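PDB 3I09: periplasmic branched-chain amino acid-binding protein from Burkholderia mallei, which probably captures branched-chain amino acids or related small carboxylates in the periplasm for an ABC transporter, and holds acetoacetic acid in this crystal. Local coordinates for residues A[5-10]-A[285-290]; A[65-70]-A[92-97]. One frame throughout, in Å; residues are numbered along the deposited sequence.

Interaction 1: A[5-10]-A[285-290]; sequences VKIGFI and SSVTTY
I7 meets V287, and V5 meets Y290, where helix 278-297 lies against strand 5-11 in one lobe of the type I periplasmic binding protein fold. The chain of this family passes between its two lobes more than once, so a helix from late in the sequence can cover the first strand of the αβα sandwich, across 274 residues. The contact is buried, made by apolar side chains and the Y290 ring, with no hydrogen bond across it. The tip of I7, CD1, comes within 4.0 Å of CG1 of V287, the two side chains meeting at a slant. V287 holds CG1 opposite its backbone nitrogen (chi1 168°), which points that methyl at I7. The same side chain also touches I29, A32 and V33 of helix 22-36, so V287 packs against both the strand and that helix. One helical turn further on, the Y290 ring swings out toward the strand. V5 CG1 approaches the ring at its edge, near the ring plane, 4.4 Å from CE2, and I7 CD1 stays 4.6 Å from CD2 of Y290. Y290 reaches past to D73 and L74 of strand 72-77.

Strand alternation selects these partners: V5 and I7 face the helix, whereas K6 between them turns its side chain to L72, E46 and V48. The backbone on both sides fixes the strand, since V5 and I7 are hydrogen-bonded to E46 of strand 43-51 and K6 to D73 and L74 of strand 72-77. The helix is held from its far side. There Y120 OH is hydrogen-bonded to both S285 OG and T289 OG1, one turn apart, and S285 OG has D316 OD2 as a further partner.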
ATOM      1  N   VAL A   5      11.551   4.473  23.653  1.00 12.80           N
ATOM      2  CA  VAL A   5      10.342   4.270  22.868  1.00 12.86           C
ATOM      3  C   VAL A   5      10.780   3.498  21.621  1.00 12.60           C
ATOM      4  O   VAL A   5      11.634   3.957  20.849  1.00 13.26           O
ATOM      5  CB  VAL A   5       9.678   5.584  22.512  1.00 13.51           C
ATOM      6  CG1 VAL A   5       8.493   5.358  21.549  1.00 13.48           C
ATOM      7  CG2 VAL A   5       9.192   6.292  23.812  1.00 12.99           C
ATOM      8  N   LYS A   6      10.272   2.294  21.480  1.00 12.05           N
ATOM      9  CA  LYS A   6      10.775   1.384  20.454  1.00 12.61           C
ATOM     10  C   LYS A   6       9.800   1.207  19.284  1.00 12.25           C
ATOM     11  O   LYS A   6       8.643   0.839  19.458  1.00 11.62           O
ATOM     12  CB  LYS A   6      11.128   0.013  21.048  1.00 13.55           C
ATOM     13  CG  LYS A   6      11.796  -0.820  19.947  1.00 19.02           C
ATOM     14  CD  LYS A   6      12.532  -2.098  20.386  1.00 22.99           C
ATOM     15  CE  LYS A   6      13.718  -1.876  21.269  1.00 26.10           C
ATOM     16  NZ  LYS A   6      14.158  -3.262  21.680  1.00 25.90           N
ATOM     17  N   ILE A   7      10.287   1.532  18.097  1.00 11.77           N
ATOM     18  CA  ILE A   7       9.526   1.353  16.846  1.00 11.43           C
ATOM     19  C   ILE A   7      10.130   0.176  16.076  1.00 12.81           C
ATOM     20  O   ILE A   7      11.333   0.163  15.826  1.00 12.99           O
ATOM     21  CB  ILE A   7       9.627   2.616  16.030  1.00 10.59           C
ATOM     22  CG1 ILE A   7       8.979   3.801  16.789  1.00 12.30           C
ATOM     23  CG2 ILE A   7       8.986   2.427  14.621  1.00 11.15           C
ATOM     24  CD1 ILE A   7       9.085   5.159  16.030  1.00 12.06           C
ATOM     25  N   GLY A   8       9.298  -0.774  15.665  1.00 12.25           N
ATOM     26  CA  GLY A   8       9.774  -1.913  14.899  1.00 13.59           C
ATOM     27  C   GLY A   8       9.125  -1.906  13.526  1.00 12.61           C
ATOM     28  O   GLY A   8       7.942  -1.617  13.407  1.00 14.83           O
ATOM     29  N   PHE A   9       9.915  -2.196  12.501  1.00 11.64           N
ATOM     30  CA  PHE A   9       9.472  -2.191  11.134  1.00 10.35           C
ATOM     31  C   PHE A   9       9.752  -3.560  10.539  1.00 10.17           C
ATOM     32  O   PHE A   9      10.893  -4.021  10.558  1.00 10.00           O
ATOM     33  CB  PHE A   9      10.230  -1.115  10.365  1.00 11.07           C
ATOM     34  CG  PHE A   9       9.877  -1.011   8.889  1.00 10.18           C
ATOM     35  CD1 PHE A   9       8.569  -0.931   8.468  1.00 11.90           C
ATOM     36  CD2 PHE A   9      10.889  -0.942   7.931  1.00 10.41           C
ATOM     37  CE1 PHE A   9       8.254  -0.787   7.074  1.00 13.30           C
ATOM     38  CE2 PHE A   9      10.601  -0.814   6.584  1.00  8.85           C
ATOM     39  CZ  PHE A   9       9.306  -0.698   6.157  1.00 10.73           C
ATOM     40  N   ILE A  10       8.711  -4.173  10.003  1.00 10.30           N
ATOM     41  CA  ILE A  10       8.827  -5.510   9.387  1.00 10.22           C
ATOM     42  C   ILE A  10       8.258  -5.485   7.985  1.00 10.16           C
ATOM     43  O   ILE A  10       7.074  -5.153   7.763  1.00 10.81           O
ATOM     44  CB  ILE A  10       8.137  -6.608  10.199  1.00 10.99           C
ATOM     45  CG1 ILE A  10       8.605  -6.603  11.643  1.00 11.12           C
ATOM     46  CG2 ILE A  10       8.414  -7.984   9.505  1.00 11.36           C
ATOM     47  CD1 ILE A  10       7.918  -7.672  12.533  1.00 10.40           C
ATOM     48  N   SER A 285       5.531   9.471   7.139  1.00 11.65           N
ATOM     49  CA  SER A 285       4.382  10.212   7.672  1.00 12.68           C
ATOM     50  C   SER A 285       3.743   9.507   8.862  1.00 11.14           C
ATOM     51  O   SER A 285       3.332  10.137   9.825  1.00 11.48           O
ATOM     52  CB  SER A 285       3.326  10.414   6.562  1.00 12.77           C
ATOM     53  OG  SER A 285       2.138  11.008   7.058  1.00 11.85           O
ATOM     54  N   SER A 286       3.621   8.189   8.761  1.00 11.56           N
ATOM     55  CA  SER A 286       2.960   7.378   9.789  1.00 11.61           C
ATOM     56  C   SER A 286       3.744   7.456  11.089  1.00 11.12           C
ATOM     57  O   SER A 286       3.154   7.530  12.174  1.00 12.12           O
ATOM     58  CB  SER A 286       2.792   5.903   9.328  1.00 12.29           C
ATOM     59  OG  SER A 286       4.046   5.276   9.276  1.00 14.59           O
ATOM     60  N   VAL A 287       5.082   7.509  11.007  1.00 11.02           N
ATOM     61  CA  VAL A 287       5.919   7.647  12.201  1.00 10.02           C
ATOM     62  C   VAL A 287       5.762   9.032  12.847  1.00 10.39           C
ATOM     63  O   VAL A 287       5.631   9.155  14.061  1.00 10.64           O
ATOM     64  CB  VAL A 287       7.403   7.282  11.888  1.00 10.72           C
ATOM     65  CG1 VAL A 287       8.364   7.684  13.023  1.00 10.14           C
ATOM     66  CG2 VAL A 287       7.464   5.739  11.621  1.00 11.16           C
ATOM     67  N   THR A 288       5.754  10.072  12.033  1.00 10.73           N
ATOM     68  CA  THR A 288       5.455  11.375  12.523  1.00 10.18           C
ATOM     69  C   THR A 288       4.093  11.413  13.246  1.00 10.63           C
ATOM     70  O   THR A 288       3.978  11.952  14.341  1.00 11.54           O
ATOM     71  CB  THR A 288       5.488  12.423  11.409  1.00 11.72           C
ATOM     72  OG1 THR A 288       6.724  12.332  10.695  1.00 11.28           O
ATOM     73  CG2 THR A 288       5.336  13.802  12.014  1.00 11.46           C
ATOM     74  N   THR A 289       3.089  10.804  12.636  1.00 10.80           N
ATOM     75  CA  THR A 289       1.741  10.741  13.219  1.00 10.25           C
ATOM     76  C   THR A 289       1.738  10.003  14.562  1.00 11.79           C
ATOM     77  O   THR A 289       1.153  10.481  15.541  1.00 11.05           O
ATOM     78  CB  THR A 289       0.782  10.146  12.194  1.00 10.14           C
ATOM     79  OG1 THR A 289       0.717  11.061  11.080  1.00 11.16           O
ATOM     80  CG2 THR A 289      -0.609   9.885  12.823  1.00 11.21           C
ATOM     81  N   TYR A 290       2.367   8.828  14.619  1.00 10.48           N
ATOM     82  CA  TYR A 290       2.504   8.116  15.886  1.00 10.55           C
ATOM     83  C   TYR A 290       3.200   8.971  16.950  1.00 10.48           C
ATOM     84  O   TYR A 290       2.731   9.054  18.082  1.00  9.28           O
ATOM     85  CB  TYR A 290       3.272   6.821  15.682  1.00 10.55           C
ATOM     86  CG  TYR A 290       3.572   6.109  16.954  1.00 10.70           C
ATOM     87  CD1 TYR A 290       2.602   5.373  17.610  1.00 11.76           C
ATOM     88  CD2 TYR A 290       4.849   6.194  17.533  1.00 13.10           C
ATOM     89  CE1 TYR A 290       2.899   4.723  18.824  1.00 12.46           C
ATOM     90  CE2 TYR A 290       5.144   5.565  18.727  1.00 12.54           C
ATOM     91  CZ  TYR A 290       4.158   4.841  19.366  1.00 12.72           C
ATOM     92  OH  TYR A 290       4.403   4.223  20.565  1.00 15.32           O
TER

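Interaction 2: A[65-70]-A[92-97]; sequences EWMDRG and AEKKKV
This is a mixed apolar and charged contact between the C-terminal ends of two neighbouring helices, 56-69 and 81-94, which belong to successive β-α-β units of the sandwich. Its centre is M67, a selenomethionine here; M67 CA lies 7.6 Å from K94 CA. The M67 side chain runs out extended, and its SE sits 3.8 Å from K96 CG and 4.0 Å from K94 CB, touching lysine methylenes; the K96 and M67 chains run antiparallel alongside each other. M67 also touches L72 and L75 of strand 72-77. Toward the surface, K94 bends at chi2 and again at chi4 (116°), bringing NZ to the D68 carboxylate in a salt bridge. NZ meets the syn lone pair of OD1 at an unusually short separation whose exact value is doubtful, while its bond to OD2 is weak. A Schellman motif with K95 at positive phi ends helix 81-94 and turns the chain so that K96 also faces M67. A water lies 2.8 Å from M67 O, to which it probably donates, and accepts a weak bond from K96 NZ. The lysines thus give their carbon chains to the apolar centre and keep their ammonium groups for polar partners.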
ATOM      1  N   GLU A  65       7.928 -11.573  19.611  1.00 14.62           N
ATOM      2  CA  GLU A  65       9.163 -11.433  20.354  1.00 16.03           C
ATOM      3  C   GLU A  65       9.452  -9.981  20.741  1.00 14.82           C
ATOM      4  O   GLU A  65       9.804  -9.702  21.886  1.00 15.31           O
ATOM      5  CB  GLU A  65      10.340 -12.010  19.570  1.00 16.82           C
ATOM      6  CG  GLU A  65      11.704 -11.956  20.255  1.00 22.62           C
ATOM      7  CD  GLU A  65      12.837 -11.808  19.238  1.00 33.37           C
ATOM      8  OE1 GLU A  65      12.765 -12.457  18.161  1.00 38.53           O
ATOM      9  OE2 GLU A  65      13.775 -11.001  19.497  1.00 41.34           O
ATOM     10  N   TRP A  66       9.358  -9.053  19.802  1.00 14.38           N
ATOM     11  CA  TRP A  66       9.587  -7.651  20.135  1.00 12.90           C
ATOM     12  C   TRP A  66       8.582  -7.125  21.185  1.00 13.78           C
ATOM     13  O   TRP A  66       8.920  -6.347  22.089  1.00 14.14           O
ATOM     14  CB  TRP A  66       9.509  -6.770  18.878  1.00 13.15           C
ATOM     15  CG  TRP A  66      10.643  -6.881  17.891  1.00 13.46           C
ATOM     16  CD1 TRP A  66      11.875  -7.446  18.078  1.00 16.70           C
ATOM     17  CD2 TRP A  66      10.620  -6.389  16.557  1.00 12.44           C
ATOM     18  NE1 TRP A  66      12.629  -7.315  16.925  1.00 16.93           N
ATOM     19  CE2 TRP A  66      11.874  -6.664  15.980  1.00 16.02           C
ATOM     20  CE3 TRP A  66       9.659  -5.723  15.793  1.00 13.47           C
ATOM     21  CZ2 TRP A  66      12.190  -6.290  14.664  1.00 13.42           C
ATOM     22  CZ3 TRP A  66       9.967  -5.362  14.485  1.00 12.54           C
ATOM     23  CH2 TRP A  66      11.243  -5.636  13.943  1.00 11.84           C
HETATM   24  N   MSE A  67       7.337  -7.523  21.055  1.00 13.46           N
HETATM   25  CA  MSE A  67       6.312  -7.058  21.991  1.00 13.63           C
HETATM   26  C   MSE A  67       6.527  -7.636  23.392  1.00 14.58           C
HETATM   27  O   MSE A  67       6.359  -6.935  24.374  1.00 14.97           O
HETATM   28  CB  MSE A  67       4.940  -7.457  21.468  1.00 13.85           C
HETATM   29  CG  MSE A  67       4.550  -6.652  20.269  1.00 14.21           C
HETATM   30 SE   MSE A  67       2.862  -7.199  19.499  0.75 16.30          SE
HETATM   31  CE  MSE A  67       2.960  -6.145  17.874  1.00 17.31           C
ATOM     32  N   ASP A  68       6.891  -8.915  23.460  1.00 16.09           N
ATOM     33  CA  ASP A  68       6.978  -9.641  24.730  1.00 17.30           C
ATOM     34  C   ASP A  68       8.280  -9.389  25.473  1.00 17.38           C
ATOM     35  O   ASP A  68       8.259  -9.339  26.694  1.00 17.58           O
ATOM     36  CB  ASP A  68       6.836 -11.153  24.508  1.00 17.50           C
ATOM     37  CG  ASP A  68       5.399 -11.577  24.252  1.00 21.80           C
ATOM     38  OD1 ASP A  68       4.469 -10.739  24.423  1.00 26.10           O
ATOM     39  OD2 ASP A  68       5.201 -12.746  23.851  1.00 29.10           O
ATOM     40  N   ARG A  69       9.383  -9.243  24.734  1.00 17.72           N
ATOM     41  CA  ARG A  69      10.754  -9.188  25.271  1.00 19.08           C
ATOM     42  C   ARG A  69      11.579  -8.022  24.799  1.00 17.74           C
ATOM     43  O   ARG A  69      12.711  -7.895  25.210  1.00 19.31           O
ATOM     44  CB  ARG A  69      11.548 -10.413  24.823  1.00 20.61           C
ATOM     45  CG  ARG A  69      10.934 -11.613  25.289  1.00 24.11           C
ATOM     46  CD  ARG A  69      11.542 -12.879  24.719  1.00 28.35           C
ATOM     47  NE  ARG A  69      10.554 -13.861  25.100  1.00 31.99           N
ATOM     48  CZ  ARG A  69      10.352 -14.280  26.349  1.00 33.87           C
ATOM     49  NH1 ARG A  69      11.153 -13.903  27.346  1.00 33.13           N
ATOM     50  NH2 ARG A  69       9.361 -15.130  26.584  1.00 35.89           N
ATOM     51  N   GLY A  70      11.041  -7.193  23.912  1.00 17.54           N
ATOM     52  CA  GLY A  70      11.814  -6.120  23.308  1.00 15.72           C
ATOM     53  C   GLY A  70      11.275  -4.751  23.597  1.00 16.06           C
ATOM     54  O   GLY A  70      11.796  -3.768  23.086  1.00 15.90           O
ATOM     55  N   ALA A  92      -3.355  -7.230  18.009  1.00 13.75           N
ATOM     56  CA  ALA A  92      -4.670  -7.133  18.663  1.00 15.36           C
ATOM     57  C   ALA A  92      -4.670  -7.895  19.985  1.00 15.44           C
ATOM     58  O   ALA A  92      -5.169  -7.408  21.012  1.00 15.33           O
ATOM     59  CB  ALA A  92      -5.774  -7.650  17.741  1.00 14.83           C
ATOM     60  N   GLU A  93      -4.085  -9.086  19.969  1.00 14.54           N
ATOM     61  CA  GLU A  93      -4.006  -9.925  21.176  1.00 16.06           C
ATOM     62  C   GLU A  93      -3.197  -9.247  22.299  1.00 14.91           C
ATOM     63  O   GLU A  93      -3.546  -9.323  23.457  1.00 13.77           O
ATOM     64  CB  GLU A  93      -3.313 -11.248  20.837  1.00 17.27           C
ATOM     65  CG  GLU A  93      -4.172 -12.229  20.080  1.00 23.06           C
ATOM     66  CD  GLU A  93      -3.374 -13.386  19.418  1.00 30.40           C
ATOM     67  OE1 GLU A  93      -2.130 -13.501  19.606  1.00 35.34           O
ATOM     68  OE2 GLU A  93      -4.027 -14.169  18.680  1.00 36.23           O
ATOM     69  N   LYS A  94      -2.068  -8.638  21.937  1.00 13.60           N
ATOM     70  CA  LYS A  94      -1.179  -8.015  22.922  1.00 14.11           C
ATOM     71  C   LYS A  94      -1.539  -6.558  23.218  1.00 13.82           C
ATOM     72  O   LYS A  94      -0.900  -5.930  24.081  1.00 14.52           O
ATOM     73  CB  LYS A  94       0.274  -8.071  22.438  1.00 15.08           C
ATOM     74  CG  LYS A  94       0.815  -9.497  22.150  1.00 16.00           C
ATOM     75  CD  LYS A  94       0.659 -10.407  23.290  1.00 20.67           C
ATOM     76  CE  LYS A  94       1.270 -11.798  22.991  1.00 24.69           C
ATOM     77  NZ  LYS A  94       2.359 -12.014  23.904  1.00 27.31           N
ATOM     78  N   LYS A  95      -2.533  -6.028  22.508  1.00 12.12           N
ATOM     79  CA  LYS A  95      -2.986  -4.632  22.675  1.00 13.54           C
ATOM     80  C   LYS A  95      -1.843  -3.640  22.424  1.00 12.52           C
ATOM     81  O   LYS A  95      -1.449  -2.852  23.300  1.00 12.65           O
ATOM     82  CB  LYS A  95      -3.643  -4.446  24.046  1.00 13.10           C
ATOM     83  CG  LYS A  95      -4.854  -5.379  24.227  1.00 16.25           C
ATOM     84  CD  LYS A  95      -5.599  -5.150  25.559  1.00 21.38           C
ATOM     85  CE  LYS A  95      -7.061  -5.618  25.431  1.00 26.00           C
ATOM     86  NZ  LYS A  95      -7.941  -5.130  26.549  1.00 30.92           N
ATOM     87  N   LYS A  96      -1.234  -3.767  21.250  1.00 12.77           N
ATOM     88  CA  LYS A  96      -0.128  -2.904  20.869  1.00 12.57           C
ATOM     89  C   LYS A  96      -0.475  -2.169  19.600  1.00 11.98           C
ATOM     90  O   LYS A  96      -1.095  -2.725  18.708  1.00 10.81           O
ATOM     91  CB  LYS A  96       1.142  -3.693  20.607  1.00 14.24           C
ATOM     92  CG  LYS A  96       1.651  -4.485  21.790  1.00 17.16           C
ATOM     93  CD  LYS A  96       2.093  -3.595  22.930  1.00 18.57           C
ATOM     94  CE  LYS A  96       2.608  -4.471  24.074  1.00 19.94           C
ATOM     95  NZ  LYS A  96       2.721  -3.741  25.356  1.00 17.06           N
ATOM     96  N   VAL A  97      -0.048  -0.910  19.515  1.00 10.82           N
ATOM     97  CA  VAL A  97      -0.332  -0.095  18.347  1.00 11.23           C
ATOM     98  C   VAL A  97       0.372  -0.605  17.078  1.00 10.69           C
ATOM     99  O   VAL A  97       1.597  -0.819  17.053  1.00 10.74           O
ATOM    100  CB  VAL A  97       0.046   1.405  18.589  1.00 10.64           C
ATOM    101  CG1 VAL A  97      -0.236   2.272  17.310  1.00 10.48           C
ATOM    102  CG2 VAL A  97      -0.703   1.946  19.846  1.00 12.85           C
TER
HETATM  103  O   HOH W   1       5.941  -4.209  24.488  1.00 18.57           O

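The two contacts, with centres about 14 Å apart, illustrate how neighbouring elements of a sandwich share a sheet. Strand 5-11 presents one face to helix 278-297 in interaction 1 and the other to W66 of helix 56-69, whose CZ3 lies 3.5 Å from G8 CA. K6 NZ probably donates a hydrogen bond to G70 O at 2.8 Å, tying the strand to the end of interaction 2. Neither contact touches acetoacetic acid directly, but both lie on elements that lead to its pocket: strand 5-11 continues into the loop that carries Y17 and I20, and helix 81-94, whose last turn carries K94, begins at the pocket residue S81.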